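Local coordinates for protein alpha,alpha-trehalose-phosphate synthase (UDP-forming) (Burkholderia xenovorans, PDB 5HXA) that probably acts as a glycosyltransferase of family 20, built on the two-domain GT-B fold, at residues A[113-118]-A[179-184]; A[90-95]-A[173-178]; A[123-128]-A[147-152]. All coordinates share one frame; numbering follows the deposited sequence. Where two conformers were deposited one is given.

Contact 1 of 3, residues A[113-118]-A[179-184]; sequences GYQRVN and EELVKA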
loop_
_atom_site.group_PDB
_atom_site.type_symbol
_atom_site.label_atom_id
_atom_site.label_comp_id
_atom_site.label_asym_id
_atom_site.label_seq_id
_atom_site.Cartn_x
_atom_site.Cartn_y
_atom_site.Cartn_z
ATOM N N GLY A 113 -7.374 24.740 1.450
ATOM C CA GLY A 113 -7.986 25.210 0.214
ATOM C C GLY A 113 -8.984 24.216 -0.353
ATOM O O GLY A 113 -10.028 24.604 -0.882
ATOM N N TYR A 114 -8.666 22.925 -0.264
ATOM C CA TYR A 114 -9.608 21.874 -0.644
ATOM C C TYR A 114 -10.934 22.029 0.099
ATOM O O TYR A 114 -12.012 21.965 -0.505
ATOM C CB TYR A 114 -8.961 20.518 -0.361
ATOM C CG TYR A 114 -9.796 19.274 -0.611
ATOM C CD1 TYR A 114 -9.839 18.678 -1.870
ATOM C CD2 TYR A 114 -10.488 18.660 0.428
ATOM C CE1 TYR A 114 -10.579 17.516 -2.091
ATOM C CE2 TYR A 114 -11.226 17.490 0.215
ATOM C CZ TYR A 114 -11.264 16.930 -1.049
ATOM O OH TYR A 114 -11.984 15.780 -1.271
ATOM N N GLN A 115 -10.869 22.238 1.419
ATOM C CA GLN A 115 -12.086 22.478 2.191
ATOM C C GLN A 115 -12.740 23.797 1.794
ATOM O O GLN A 115 -13.971 23.874 1.670
ATOM C CB GLN A 115 -11.768 22.459 3.689
ATOM C CG GLN A 115 -11.407 21.065 4.245
ATOM C CD GLN A 115 -12.624 20.129 4.337
ATOM O OE1 GLN A 115 -13.768 20.558 4.154
ATOM N NE2 GLN A 115 -12.377 18.848 4.624
ATOM N N ARG A 116 -11.935 24.842 1.576
ATOM C CA ARG A 116 -12.488 26.146 1.223
ATOM C C ARG A 116 -13.219 26.096 -0.114
ATOM O O ARG A 116 -14.305 26.673 -0.259
ATOM C CB ARG A 116 -11.376 27.201 1.189
ATOM C CG ARG A 116 -11.882 28.620 0.950
ATOM C CD ARG A 116 -10.735 29.639 0.857
ATOM N NE ARG A 116 -9.779 29.299 -0.197
ATOM C CZ ARG A 116 -8.544 28.848 0.018
ATOM N NH1 ARG A 116 -8.088 28.689 1.255
ATOM N NH2 ARG A 116 -7.758 28.564 -1.012
ATOM N N VAL A 117 -12.647 25.409 -1.103
ATOM C CA VAL A 117 -13.306 25.332 -2.404
ATOM C C VAL A 117 -14.606 24.541 -2.298
ATOM O O VAL A 117 -15.636 24.941 -2.852
ATOM C CB VAL A 117 -12.350 24.737 -3.454
ATOM C CG1 VAL A 117 -13.117 24.288 -4.697
ATOM C CG2 VAL A 117 -11.284 25.758 -3.821
ATOM N N ASN A 118 -14.583 23.418 -1.576
ATOM C CA ASN A 118 -15.810 22.653 -1.363
ATOM C C ASN A 118 -16.896 23.513 -0.725
ATOM O O ASN A 118 -18.059 23.469 -1.145
ATOM C CB ASN A 118 -15.519 21.425 -0.496
ATOM C CG ASN A 118 -15.183 20.185 -1.320
ATOM O OD1 ASN A 118 -16.072 19.412 -1.664
ATOM N ND2 ASN A 118 -13.900 19.987 -1.629
ATOM N N GLU A 179 -9.687 10.997 9.132
ATOM C CA GLU A 179 -10.869 10.841 9.986
ATOM C C GLU A 179 -11.924 11.903 9.693
ATOM O O GLU A 179 -13.128 11.605 9.650
ATOM C CB GLU A 179 -10.462 10.867 11.457
ATOM C CG GLU A 179 -9.456 9.796 11.783
ATOM C CD GLU A 179 -9.535 9.338 13.217
ATOM O OE1 GLU A 179 -9.579 8.107 13.444
ATOM O OE2 GLU A 179 -9.564 10.210 14.111
ATOM N N GLU A 180 -11.496 13.148 9.486
ATOM C CA GLU A 180 -12.440 14.215 9.167
ATOM C C GLU A 180 -13.121 13.963 7.824
ATOM O O GLU A 180 -14.312 14.269 7.646
ATOM C CB GLU A 180 -11.688 15.553 9.169
ATOM C CG GLU A 180 -12.515 16.761 8.814
ATOM C CD GLU A 180 -11.769 18.064 9.071
ATOM O OE1 GLU A 180 -10.608 18.198 8.614
ATOM O OE2 GLU A 180 -12.346 18.943 9.747
ATOM N N LEU A 181 -12.386 13.382 6.874
ATOM C CA LEU A 181 -12.939 13.110 5.551
ATOM C C LEU A 181 -14.017 12.035 5.605
ATOM O O LEU A 181 -15.071 12.177 4.982
ATOM C CB LEU A 181 -11.817 12.697 4.598
ATOM C CG LEU A 181 -10.854 13.824 4.170
ATOM C CD1 LEU A 181 -9.641 13.252 3.432
ATOM C CD2 LEU A 181 -11.562 14.890 3.323
ATOM N N VAL A 182 -13.768 10.936 6.325
ATOM C CA VAL A 182 -14.789 9.888 6.403
ATOM C C VAL A 182 -16.026 10.405 7.122
ATOM O O VAL A 182 -17.160 10.143 6.702
ATOM C CB VAL A 182 -14.233 8.625 7.082
ATOM C CG1 VAL A 182 -15.368 7.621 7.323
ATOM C CG2 VAL A 182 -13.120 8.006 6.205
ATOM N N LYS A 183 -15.833 11.141 8.224
ATOM C CA LYS A 183 -16.971 11.748 8.907
ATOM C C LYS A 183 -17.792 12.598 7.945
ATOM O O LYS A 183 -19.019 12.466 7.868
ATOM C CB LYS A 183 -16.490 12.595 10.089
ATOM C CG LYS A 183 -17.653 13.374 10.750
ATOM C CD LYS A 183 -17.206 14.073 12.037
ATOM C CE LYS A 183 -18.358 14.853 12.674
ATOM N NZ LYS A 183 -17.992 15.333 14.042
ATOM N N ALA A 184 -17.119 13.464 7.176
ATOM C CA ALA A 184 -17.836 14.319 6.233
ATOM C C ALA A 184 -18.565 13.495 5.182
ATOM O O ALA A 184 -19.673 13.849 4.767
ATOM C CB ALA A 184 -16.876 15.306 5.569
#
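Tyr114 and Leu181 make the close-packed part of the contact between residues 113-118 and 179-184, where helix 108-126 meets helix 178-185 in the half of the GT-B fold built on the ten-stranded mixed sheet. The helix segments run almost parallel, at 18°, with axes 13.5 Å apart, so only long side chains span the gap. A chi1 of 177°, which sets CG of Tyr114 opposite the backbone N, carries the ring toward the second helix, where it meets the branch of Leu181 slantwise; ring atom CE2 of Tyr114 lies 4.1 Å from CD2 of Leu181. The ring is steadied from its own helix. The amide nitrogen ND2 of Asn118 sits 3.9 Å above the plane of the Tyr114 ring, over its centre, and also donates to Tyr114 O at 3.0 Å in an almost straight bond (172°). That carbonyl takes the backbone N of Asn118 from its opposite face.

Toward solvent the packing thins out. NE2 of Gln115 lies 4.2 Å from CD2 of Leu181, and the exposed Glu180 holds its OE1 4.4 Å from NE2 of Gln115, too far for a bond. Both polar groups instead share the hydroxyl of Tyr111, one turn back on helix 108-126, which links them indirectly.

The two segments together bury just 126 Å², and no hydrogen bond joins them. Direct cohesion is therefore apolar and modest: Tyr114 OH and Asn118 ND2 find acceptors in Tyr140 O and His141 O, beyond the segments, while the amide and carboxylate at the outer edge are coupled through a third residue.

Contact 2 of 3, residues A[90-95]-A[173-178]; sequences NATLWP and RTIPPH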
loop_
_atom_site.group_PDB
_atom_site.type_symbol
_atom_site.label_atom_id
_atom_site.label_comp_id
_atom_site.label_asym_id
_atom_site.label_seq_id
_atom_site.Cartn_x
_atom_site.Cartn_y
_atom_site.Cartn_z
ATOM N N ASN A 90 -5.188 15.889 -6.283
ATOM C CA ASN A 90 -4.365 15.115 -7.201
ATOM C C ASN A 90 -2.992 14.745 -6.655
ATOM O O ASN A 90 -2.406 13.768 -7.128
ATOM C CB ASN A 90 -4.231 15.874 -8.524
ATOM C CG ASN A 90 -5.518 15.819 -9.320
ATOM O OD1 ASN A 90 -6.335 14.928 -9.099
ATOM N ND2 ASN A 90 -5.712 16.758 -10.227
ATOM N N ALA A 91 -2.466 15.473 -5.672
ATOM C CA ALA A 91 -1.173 15.121 -5.102
ATOM C C ALA A 91 -1.280 14.377 -3.776
ATOM O O ALA A 91 -0.269 13.849 -3.304
ATOM C CB ALA A 91 -0.306 16.377 -4.925
ATOM N N THR A 92 -2.467 14.320 -3.162
ATOM C CA THR A 92 -2.653 13.556 -1.929
ATOM C C THR A 92 -3.646 12.421 -2.122
ATOM O O THR A 92 -3.273 11.255 -1.967
ATOM C CB THR A 92 -3.107 14.462 -0.776
ATOM O OG1 THR A 92 -2.187 15.551 -0.631
ATOM C CG2 THR A 92 -3.170 13.668 0.548
ATOM N N LEU A 93 -4.897 12.725 -2.478
ATOM C CA LEU A 93 -5.918 11.681 -2.541
ATOM C C LEU A 93 -5.648 10.701 -3.678
ATOM O O LEU A 93 -5.677 9.479 -3.474
ATOM C CB LEU A 93 -7.313 12.305 -2.692
ATOM C CG LEU A 93 -7.819 13.157 -1.520
ATOM C CD1 LEU A 93 -9.221 13.713 -1.806
ATOM C CD2 LEU A 93 -7.802 12.369 -0.211
ATOM N N TRP A 94 -5.392 11.215 -4.887
ATOM C CA TRP A 94 -5.225 10.327 -6.037
ATOM C C TRP A 94 -4.131 9.284 -5.821
ATOM O O TRP A 94 -4.423 8.084 -5.970
ATOM C CB TRP A 94 -4.971 11.141 -7.314
ATOM C CG TRP A 94 -4.666 10.228 -8.488
ATOM C CD1 TRP A 94 -3.447 9.675 -8.828
ATOM C CD2 TRP A 94 -5.603 9.742 -9.444
ATOM N NE1 TRP A 94 -3.584 8.882 -9.944
ATOM C CE2 TRP A 94 -4.895 8.911 -10.346
ATOM C CE3 TRP A 94 -6.974 9.936 -9.636
ATOM C CZ2 TRP A 94 -5.515 8.277 -11.417
ATOM C CZ3 TRP A 94 -7.591 9.303 -10.708
ATOM C CH2 TRP A 94 -6.860 8.486 -11.585
ATOM N N PRO A 95 -2.883 9.637 -5.476
ATOM C CA PRO A 95 -1.879 8.570 -5.298
ATOM C C PRO A 95 -2.207 7.614 -4.161
ATOM O O PRO A 95 -2.036 6.397 -4.315
ATOM C CB PRO A 95 -0.573 9.345 -5.045
ATOM C CG PRO A 95 -0.997 10.703 -4.611
ATOM C CD PRO A 95 -2.283 10.980 -5.343
ATOM N N ARG A 173 -5.385 5.559 6.396
ATOM C CA ARG A 173 -4.978 6.316 7.574
ATOM C C ARG A 173 -3.644 7.030 7.389
ATOM O O ARG A 173 -3.276 7.841 8.250
ATOM C CB ARG A 173 -4.933 5.407 8.811
ATOM C CG ARG A 173 -3.849 4.319 8.831
ATOM C CD ARG A 173 -4.141 3.302 9.962
ATOM N NE ARG A 173 -3.041 2.370 10.212
ATOM C CZ ARG A 173 -2.152 2.508 11.192
ATOM N NH1 ARG A 173 -2.230 3.542 12.022
ATOM N NH2 ARG A 173 -1.180 1.619 11.342
ATOM N N THR A 174 -2.930 6.783 6.287
ATOM C CA THR A 174 -1.726 7.565 6.016
ATOM C C THR A 174 -2.063 8.990 5.580
ATOM O O THR A 174 -1.203 9.873 5.677
ATOM C CB THR A 174 -0.837 6.882 4.961
ATOM O OG1 THR A 174 -1.508 6.829 3.694
ATOM C CG2 THR A 174 -0.457 5.460 5.405
ATOM N N ILE A 175 -3.285 9.240 5.118
ATOM C CA ILE A 175 -3.737 10.603 4.810
ATOM C C ILE A 175 -4.042 11.307 6.132
ATOM O O ILE A 175 -4.944 10.871 6.861
ATOM C CB ILE A 175 -4.976 10.589 3.903
ATOM C CG1 ILE A 175 -4.662 9.938 2.551
ATOM C CG2 ILE A 175 -5.545 12.004 3.732
ATOM C CD1 ILE A 175 -5.938 9.500 1.810
ATOM N N PRO A 176 -3.341 12.377 6.494
ATOM C CA PRO A 176 -3.423 12.879 7.878
ATOM C C PRO A 176 -4.840 13.258 8.293
ATOM O O PRO A 176 -5.273 12.854 9.379
ATOM C CB PRO A 176 -2.457 14.077 7.878
ATOM C CG PRO A 176 -1.401 13.644 6.886
ATOM C CD PRO A 176 -2.210 12.989 5.767
ATOM N N PRO A 177 -5.631 13.996 7.470
ATOM C CA PRO A 177 -7.017 14.282 7.902
ATOM C C PRO A 177 -8.053 13.220 7.535
ATOM O O PRO A 177 -9.236 13.553 7.383
ATOM C CB PRO A 177 -7.333 15.603 7.192
ATOM C CG PRO A 177 -6.564 15.487 5.898
ATOM C CD PRO A 177 -5.269 14.790 6.275
ATOM N N HIS A 178 -7.650 11.950 7.416
ATOM C CA HIS A 178 -8.579 10.926 6.934
ATOM C C HIS A 178 -9.821 10.813 7.812
ATOM O O HIS A 178 -10.917 10.553 7.302
ATOM C CB HIS A 178 -7.880 9.566 6.839
ATOM C CG HIS A 178 -7.441 9.016 8.160
ATOM N ND1 HIS A 178 -6.250 9.373 8.755
ATOM C CD2 HIS A 178 -8.032 8.132 8.999
ATOM C CE1 HIS A 178 -6.131 8.740 9.911
ATOM N NE2 HIS A 178 -7.201 7.983 10.082
#
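Leu93 and Ile175 meet with their side chains at about a right angle, CD2 of Leu93 lying 4.0 Å from CD1 of Ile175. The two branches of Ile175 divide the work. CG1 lies beside the backbone N (chi1 -62°) and carries CD1 to the leucine, whereas CG2 turns to Thr92, whose own CG2 is 4.3 Å from it. Thr92 thus offers its methyl to the contact; its hydroxyl OG1 is bonded to Arg105 O. All three touching residues are buried, and no polar bond crosses between 90-95 and 173-178.

Behind Ile175 the chain is fixed by its own carbonyl. Ile175 O accepts the backbone N of His178 at 3.0 Å and also ND1 of His178 at 2.7 Å, the latter close to the plane of the imidazole, which holds that ring edge-on to the oxygen. Elsewhere on this loop, Thr174 packs against Phe413 and Pro176 against Asp414, both of the second subunit.

Residues 175-178 form a type I beta turn with Pro176 and Pro177 at its centre. Pro177 is the N-cap of helix 178-185, so the arrangement is a proline-rich turn starting a helix, set against helix 78-97 at a wider pi-type turn.

Contact 3 of 3, residues A[123-128]-A[147-152]; sequences KQLKEL and RCLREL
Lys126 and Leu152 supply the polar link between residues 123-128 and 147-152, where helices 108-126 and 145-151 pack together next to strand 158-161 of the mixed sheet. NZ of Lys126 donates to Leu152 O at 2.9 Å, the one hydrogen bond across the contact. The ammonium lies in the carbonyl plane, with a C=O...N angle of 145°. The lysine reaches it through a fully extended chain, CG being anti to the backbone N (chi1 172°).

Apolar contact accompanies this bond. The aliphatic part of the lysine passes obliquely along Leu152, with CD of Lys126 3.8 Å from CB of Leu152. The leucine's other end presses on the helix backbone: its CD1 is 3.6 Å from CA of Lys123, while the charged end of Lys123 leads elsewhere. On the buried side, CD2 of Leu125 approaches CD1 of Leu149 at 4.4 Å, a looser meeting. Leu149 also packs on Ala122 and on Ile158, which ties this layer to the sheet.

Leu152 follows directly on helix 145-151 and is itself held by its backbone N, which donates to Leu149 O at 2.9 Å. Along the same helix, Arg147 and Glu151 form a long charge pairing, NE of Arg147 to OE1 of Glu151 at 3.8 Å, in which no N-H is aimed at the oxygen.

A positive charge is thus brought to a carbonyl at the C-terminal end of a helix, where the helix dipole would be expected to strengthen the attraction. The lysine serves in two ways, its methylenes lying against leucine and its ammonium bonding to the main chain.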
loop_
_atom_site.group_PDB
_atom_site.type_symbol
_atom_site.label_atom_id
_atom_site.label_comp_id
_atom_site.label_asym_id
_atom_site.label_seq_id
_atom_site.Cartn_x
_atom_site.Cartn_y
_atom_site.Cartn_z
ATOM N N LYS A 123 -21.875 26.751 -1.218
ATOM C CA LYS A 123 -22.617 27.984 -0.983
ATOM C C LYS A 123 -23.250 28.491 -2.271
ATOM O O LYS A 123 -24.401 28.950 -2.270
ATOM C CB LYS A 123 -21.695 29.037 -0.370
ATOM C CG LYS A 123 -22.383 30.344 0.030
ATOM C CD LYS A 123 -21.389 31.304 0.678
ATOM C CE LYS A 123 -21.988 32.698 0.861
ATOM N NZ LYS A 123 -20.973 33.703 1.303
ATOM N N GLN A 124 -22.531 28.384 -3.389
ATOM C CA GLN A 124 -23.071 28.862 -4.658
ATOM C C GLN A 124 -24.123 27.916 -5.216
ATOM O O GLN A 124 -25.112 28.368 -5.798
ATOM C CB GLN A 124 -21.947 29.057 -5.669
ATOM C CG GLN A 124 -21.092 30.287 -5.403
ATOM C CD GLN A 124 -19.884 30.339 -6.311
ATOM O OE1 GLN A 124 -19.129 29.370 -6.410
ATOM N NE2 GLN A 124 -19.703 31.462 -6.997
ATOM N N LEU A 125 -23.930 26.603 -5.054
ATOM C CA LEU A 125 -24.957 25.657 -5.481
ATOM C C LEU A 125 -26.259 25.879 -4.719
ATOM O O LEU A 125 -27.347 25.828 -5.308
ATOM C CB LEU A 125 -24.472 24.216 -5.292
ATOM C CG LEU A 125 -25.559 23.185 -5.610
ATOM C CD1 LEU A 125 -25.987 23.318 -7.065
ATOM C CD2 LEU A 125 -25.112 21.759 -5.301
ATOM N N LYS A 126 -26.165 26.144 -3.412
ATOM C CA LYS A 126 -27.364 26.302 -2.590
ATOM C C LYS A 126 -28.314 27.355 -3.145
ATOM O O LYS A 126 -29.538 27.199 -3.045
ATOM C CB LYS A 126 -26.983 26.664 -1.150
ATOM C CG LYS A 126 -28.191 27.037 -0.284
ATOM C CD LYS A 126 -27.787 27.473 1.112
ATOM C CE LYS A 126 -29.000 27.897 1.926
ATOM N NZ LYS A 126 -28.605 28.424 3.270
ATOM N N GLU A 127 -27.779 28.428 -3.738
ATOM C CA GLU A 127 -28.637 29.457 -4.321
ATOM C C GLU A 127 -29.497 28.927 -5.461
ATOM O O GLU A 127 -30.554 29.500 -5.745
ATOM C CB GLU A 127 -27.796 30.631 -4.829
ATOM C CG GLU A 127 -27.068 31.377 -3.741
ATOM C CD GLU A 127 -28.011 31.900 -2.681
ATOM O OE1 GLU A 127 -28.949 32.646 -3.034
ATOM O OE2 GLU A 127 -27.827 31.549 -1.496
ATOM N N LEU A 128 -29.071 27.853 -6.117
ATOM C CA LEU A 128 -29.757 27.315 -7.282
ATOM C C LEU A 128 -30.694 26.171 -6.942
ATOM O O LEU A 128 -31.384 25.672 -7.834
ATOM C CB LEU A 128 -28.733 26.836 -8.313
ATOM C CG LEU A 128 -27.674 27.854 -8.730
ATOM C CD1 LEU A 128 -26.591 27.166 -9.539
ATOM C CD2 LEU A 128 -28.315 28.972 -9.531
ATOM N N ARG A 147 -21.260 17.514 3.476
ATOM C CA ARG A 147 -21.202 18.125 4.802
ATOM C C ARG A 147 -21.269 19.646 4.705
ATOM O O ARG A 147 -21.936 20.300 5.519
ATOM C CB ARG A 147 -19.939 17.685 5.555
ATOM C CG ARG A 147 -19.842 18.355 6.928
ATOM C CD ARG A 147 -18.878 17.669 7.872
ATOM N NE ARG A 147 -18.914 18.266 9.210
ATOM C CZ ARG A 147 -19.655 17.812 10.220
ATOM N NH1 ARG A 147 -20.427 16.745 10.058
ATOM N NH2 ARG A 147 -19.618 18.421 11.400
ATOM N N CYS A 148 -20.596 20.228 3.709
ATOM C CA CYS A 148 -20.746 21.662 3.470
ATOM C C CYS A 148 -22.203 22.026 3.213
ATOM O O CYS A 148 -22.688 23.061 3.688
ATOM C CB CYS A 148 -19.878 22.099 2.289
ATOM S SG CYS A 148 -18.102 21.950 2.550
ATOM N N LEU A 149 -22.921 21.194 2.459
ATOM C CA LEU A 149 -24.324 21.511 2.196
ATOM C C LEU A 149 -25.160 21.406 3.468
ATOM O O LEU A 149 -25.979 22.292 3.745
ATOM C CB LEU A 149 -24.881 20.606 1.093
ATOM C CG LEU A 149 -24.409 20.925 -0.335
ATOM C CD1 LEU A 149 -24.873 19.846 -1.307
ATOM C CD2 LEU A 149 -24.874 22.331 -0.797
ATOM N N ARG A 150 -24.959 20.345 4.263
ATOM C CA ARG A 150 -25.717 20.198 5.510
ATOM C C ARG A 150 -25.485 21.385 6.434
ATOM O O ARG A 150 -26.403 21.832 7.132
ATOM C CB ARG A 150 -25.330 18.910 6.246
ATOM C CG ARG A 150 -25.471 17.627 5.438
ATOM C CD ARG A 150 -26.884 17.449 4.887
ATOM N NE ARG A 150 -26.990 16.141 4.249
ATOM C CZ ARG A 150 -27.959 15.775 3.414
ATOM N NH1 ARG A 150 -28.944 16.614 3.104
ATOM N NH2 ARG A 150 -27.941 14.554 2.895
ATOM N N GLU A 151 -24.252 21.889 6.466
ATOM C CA GLU A 151 -23.927 23.046 7.286
ATOM C C GLU A 151 -24.676 24.289 6.833
ATOM O O GLU A 151 -24.885 25.201 7.638
ATOM C CB GLU A 151 -22.420 23.292 7.251
ATOM C CG GLU A 151 -21.790 23.427 8.613
ATOM C CD GLU A 151 -21.094 22.164 9.050
ATOM O OE1 GLU A 151 -20.077 21.805 8.421
ATOM O OE2 GLU A 151 -21.564 21.529 10.016
ATOM N N LEU A 152 -25.088 24.343 5.569
ATOM C CA LEU A 152 -25.917 25.419 5.053
ATOM C C LEU A 152 -27.405 25.141 5.235
ATOM O O LEU A 152 -28.234 25.911 4.742
ATOM C CB LEU A 152 -25.601 25.658 3.573
ATOM C CG LEU A 152 -24.187 26.168 3.269
ATOM C CD1 LEU A 152 -23.926 26.137 1.782
ATOM C CD2 LEU A 152 -23.999 27.579 3.803
#

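In the fold
Contact 2 is the buried one, made wholly of methyl groups; contacts 1 and 3 are partly buried, and each has a solvent-facing polar edge. Helix 108-126 serves both 1 and 3, which lie about 14 Å apart between centres, and helix 145-151 borders contact 1 as well, through Cys148 against Asn118 and Arg147 against Ala184. Contacts 1 and 2 merge: Leu93 touches Tyr114 and Leu181, and Leu181 also reaches Ile175. Contact 3 is remote from contact 2, about 10 Å at the nearest atoms. A direct cross-segment hydrogen bond occurs only in contact 3, whereas contact 2 alone borders the second subunit.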